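PDB 6IJ1: prenylcyclase from Actinoplanes teichomyceticus, which probably acts on a prenyl substrate as a terpene-cyclase-like enzyme. Local coordinates for residues A[18-23]-A[280-285]. Sequence-based numbering, arbitrary orientation.
Sequences VDFLLD and RPDGSW
D282 OD1 is gripped twice from within its own loop: S284 OG lies 2.7 Å away on the syn side, and S284 N donates to the same oxygen from the anti side at 3.1 Å. Both come from one face of the carboxylate, tilted out of its plane, and the second bond closes an Asx turn. The other oxygen, D282 OD2, takes a salt bridge from R280 NH2 (3.1 Å) in the plane of the guanidinium but from above the carboxylate plane, so the carboxylate is held at both oxygens. The two bonds from S284 to D282 OD1 hold the serine, whose CB lies over the F20 ring, a CH-pi contact 3.4 Å from the centroid and only 9° off the normal. F20 gets there with CG anti to the backbone N (chi1 171°), reaching out from its helix; D282 O meets the ring edge, 3.4 Å from F20 CD1. G283 has its CA nearest that of F20 CA (5.3 Å), and its positive phi and the nearness of F20 CB both leave little room for a side chain. With an alanine in place of F20 the ring would be gone, and S284 CB would probably face a gap. Q279 to W285 matches the QW motif of triterpene cyclases, with Q279 NE2 hydrogen-bonded to G283 O and W285 NE1 to L275 O of helix 265-278. The turn thus follows that helix and meets helix 10-23, while helix 327-341 touches F20 through L327 and S284 through T330.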
ATOM      1  N   VAL A  18       2.613  -5.579 -17.254  1.00 17.92           N
ATOM      2  CA  VAL A  18       3.424  -4.406 -17.563  1.00 17.69           C
ATOM      3  C   VAL A  18       2.860  -3.640 -18.755  1.00 18.48           C
ATOM      4  O   VAL A  18       2.715  -2.417 -18.704  1.00 20.37           O
ATOM      5  CB  VAL A  18       4.898  -4.810 -17.804  1.00 18.48           C
ATOM      6  CG1 VAL A  18       5.671  -3.598 -18.332  1.00 19.62           C
ATOM      7  CG2 VAL A  18       5.503  -5.252 -16.500  1.00 20.29           C
ATOM      8  N   ASP A  19       2.489  -4.351 -19.832  1.00 18.39           N
ATOM      9  CA  ASP A  19       1.891  -3.661 -20.969  1.00 19.73           C
ATOM     10  C   ASP A  19       0.605  -2.951 -20.566  1.00 19.27           C
ATOM     11  O   ASP A  19       0.348  -1.855 -21.023  1.00 19.88           O
ATOM     12  CB  ASP A  19       1.566  -4.629 -22.084  1.00 22.29           C
ATOM     13  CG  ASP A  19       2.825  -5.156 -22.817  1.00 33.88           C
ATOM     14  OD1 ASP A  19       3.864  -4.465 -22.829  1.00 39.33           O
ATOM     15  OD2 ASP A  19       2.730  -6.249 -23.371  1.00 37.89           O
ATOM     16  N   PHE A  20      -0.243  -3.579 -19.733  1.00 18.32           N
ATOM     17  CA  PHE A  20      -1.443  -2.875 -19.260  1.00 18.07           C
ATOM     18  C   PHE A  20      -1.066  -1.578 -18.560  1.00 16.23           C
ATOM     19  O   PHE A  20      -1.617  -0.525 -18.844  1.00 18.87           O
ATOM     20  CB  PHE A  20      -2.247  -3.793 -18.319  1.00 16.75           C
ATOM     21  CG  PHE A  20      -3.384  -3.086 -17.617  1.00 17.44           C
ATOM     22  CD1 PHE A  20      -4.623  -2.991 -18.217  1.00 17.10           C
ATOM     23  CD2 PHE A  20      -3.206  -2.520 -16.343  1.00 17.44           C
ATOM     24  CE1 PHE A  20      -5.690  -2.307 -17.553  1.00 17.14           C
ATOM     25  CE2 PHE A  20      -4.268  -1.872 -15.691  1.00 17.61           C
ATOM     26  CZ  PHE A  20      -5.480  -1.753 -16.287  1.00 18.61           C
ATOM     27  N   LEU A  21      -0.091  -1.628 -17.638  1.00 16.74           N
ATOM     28  CA  LEU A  21       0.209  -0.423 -16.872  1.00 17.65           C
ATOM     29  C   LEU A  21       0.867   0.648 -17.745  1.00 17.93           C
ATOM     30  O   LEU A  21       0.549   1.819 -17.634  1.00 19.09           O
ATOM     31  CB  LEU A  21       1.125  -0.757 -15.691  1.00 19.08           C
ATOM     32  CG  LEU A  21       0.476  -1.575 -14.552  1.00 14.28           C
ATOM     33  CD1 LEU A  21       1.526  -1.990 -13.544  1.00 16.53           C
ATOM     34  CD2 LEU A  21      -0.635  -0.723 -13.921  1.00 16.91           C
ATOM     35  N   LEU A  22       1.788   0.254 -18.625  1.00 18.60           N
ATOM     36  CA  LEU A  22       2.382   1.249 -19.523  1.00 20.17           C
ATOM     37  C   LEU A  22       1.339   1.870 -20.440  1.00 21.92           C
ATOM     38  O   LEU A  22       1.402   3.070 -20.714  1.00 21.24           O
ATOM     39  CB  LEU A  22       3.498   0.595 -20.337  1.00 21.34           C
ATOM     40  CG  LEU A  22       4.706   0.179 -19.534  1.00 20.62           C
ATOM     41  CD1 LEU A  22       5.672  -0.592 -20.500  1.00 25.87           C
ATOM     42  CD2 LEU A  22       5.395   1.375 -18.867  1.00 24.36           C
ATOM     43  N   ASP A  23       0.378   1.073 -20.943  1.00 20.22           N
ATOM     44  CA  ASP A  23      -0.664   1.645 -21.797  1.00 20.73           C
ATOM     45  C   ASP A  23      -1.591   2.574 -21.049  1.00 22.82           C
ATOM     46  O   ASP A  23      -2.244   3.429 -21.680  1.00 23.87           O
ATOM     47  CB  ASP A  23      -1.471   0.529 -22.465  1.00 22.39           C
ATOM     48  CG  ASP A  23      -0.675  -0.191 -23.551  1.00 41.12           C
ATOM     49  OD1 ASP A  23       0.427   0.296 -23.899  1.00 48.98           O
ATOM     50  OD2 ASP A  23      -1.146  -1.232 -24.068  1.00 47.96           O
ATOM     51  N   ARG A 280      -7.097 -10.849 -16.520  1.00 15.63           N
ATOM     52  CA  ARG A 280      -8.042 -10.437 -17.580  1.00 15.96           C
ATOM     53  C   ARG A 280      -7.338 -10.393 -18.938  1.00 19.03           C
ATOM     54  O   ARG A 280      -6.125 -10.242 -19.014  1.00 17.52           O
ATOM     55  CB  ARG A 280      -8.585  -9.052 -17.245  1.00 16.33           C
ATOM     56  CG  ARG A 280      -9.476  -9.021 -15.982  1.00 14.88           C
ATOM     57  CD  ARG A 280      -9.775  -7.503 -15.513  1.00 16.21           C
ATOM     58  NE  ARG A 280     -10.087  -6.659 -16.682  1.00 16.81           N
ATOM     59  CZ  ARG A 280     -11.326  -6.538 -17.166  1.00 18.01           C
ATOM     60  NH1 ARG A 280     -12.356  -7.181 -16.605  1.00 18.25           N
ATOM     61  NH2 ARG A 280     -11.518  -5.810 -18.266  1.00 19.26           N
ATOM     62  N   PRO A 281      -8.105 -10.456 -20.024  1.00 17.92           N
ATOM     63  CA  PRO A 281      -7.488 -10.382 -21.363  1.00 18.42           C
ATOM     64  C   PRO A 281      -6.705  -9.114 -21.632  1.00 19.15           C
ATOM     65  O   PRO A 281      -5.746  -9.185 -22.426  1.00 22.22           O
ATOM     66  CB  PRO A 281      -8.697 -10.464 -22.313  1.00 19.85           C
ATOM     67  CG  PRO A 281      -9.852 -10.800 -21.513  1.00 19.34           C
ATOM     68  CD  PRO A 281      -9.561 -10.734 -20.058  1.00 19.40           C
ATOM     69  N   ASP A 282      -6.977  -8.005 -20.940  1.00 18.39           N
ATOM     70  CA  ASP A 282      -6.220  -6.785 -21.120  1.00 16.71           C
ATOM     71  C   ASP A 282      -4.964  -6.690 -20.253  1.00 17.62           C
ATOM     72  O   ASP A 282      -4.271  -5.683 -20.327  1.00 19.61           O
ATOM     73  CB  ASP A 282      -7.140  -5.563 -20.912  1.00 19.51           C
ATOM     74  CG  ASP A 282      -7.787  -5.525 -19.512  1.00 23.34           C
ATOM     75  OD1 ASP A 282      -7.310  -6.223 -18.618  1.00 20.02           O
ATOM     76  OD2 ASP A 282      -8.798  -4.777 -19.327  1.00 25.32           O
ATOM     77  N   GLY A 283      -4.648  -7.724 -19.495  1.00 17.55           N
ATOM     78  CA  GLY A 283      -3.427  -7.788 -18.694  1.00 16.71           C
ATOM     79  C   GLY A 283      -3.624  -7.360 -17.259  1.00 16.64           C
ATOM     80  O   GLY A 283      -2.689  -7.480 -16.456  1.00 15.93           O
ATOM     81  N   SER A 284      -4.805  -6.830 -16.914  1.00 15.84           N
ATOM     82  CA  SER A 284      -5.056  -6.399 -15.540  1.00 15.44           C
ATOM     83  C   SER A 284      -5.774  -7.485 -14.760  1.00 14.14           C
ATOM     84  O   SER A 284      -6.041  -8.583 -15.251  1.00 16.08           O
ATOM     85  CB  SER A 284      -5.894  -5.112 -15.521  1.00 15.66           C
ATOM     86  OG  SER A 284      -7.206  -5.390 -16.030  1.00 16.34           O
ATOM     87  N   TRP A 285      -6.051  -7.210 -13.461  1.00 14.55           N
ATOM     88  CA  TRP A 285      -6.885  -8.071 -12.624  1.00 13.52           C
ATOM     89  C   TRP A 285      -8.080  -7.269 -12.142  1.00 12.98           C
ATOM     90  O   TRP A 285      -8.024  -6.016 -12.117  1.00 15.88           O
ATOM     91  CB  TRP A 285      -6.061  -8.597 -11.406  1.00 13.61           C
ATOM     92  CG  TRP A 285      -5.143  -9.741 -11.784  1.00 13.41           C
ATOM     93  CD1 TRP A 285      -5.433 -11.079 -11.629  1.00 13.45           C
ATOM     94  CD2 TRP A 285      -3.849  -9.664 -12.402  1.00 16.12           C
ATOM     95  NE1 TRP A 285      -4.385 -11.833 -12.137  1.00 14.56           N
ATOM     96  CE2 TRP A 285      -3.400 -10.993 -12.588  1.00 14.47           C
ATOM     97  CE3 TRP A 285      -3.002  -8.605 -12.769  1.00 15.89           C
ATOM     98  CZ2 TRP A 285      -2.124 -11.305 -13.131  1.00 15.58           C
ATOM     99  CZ3 TRP A 285      -1.756  -8.902 -13.324  1.00 16.39           C
ATOM    100  CH2 TRP A 285      -1.342 -10.261 -13.517  1.00 15.91           C
TER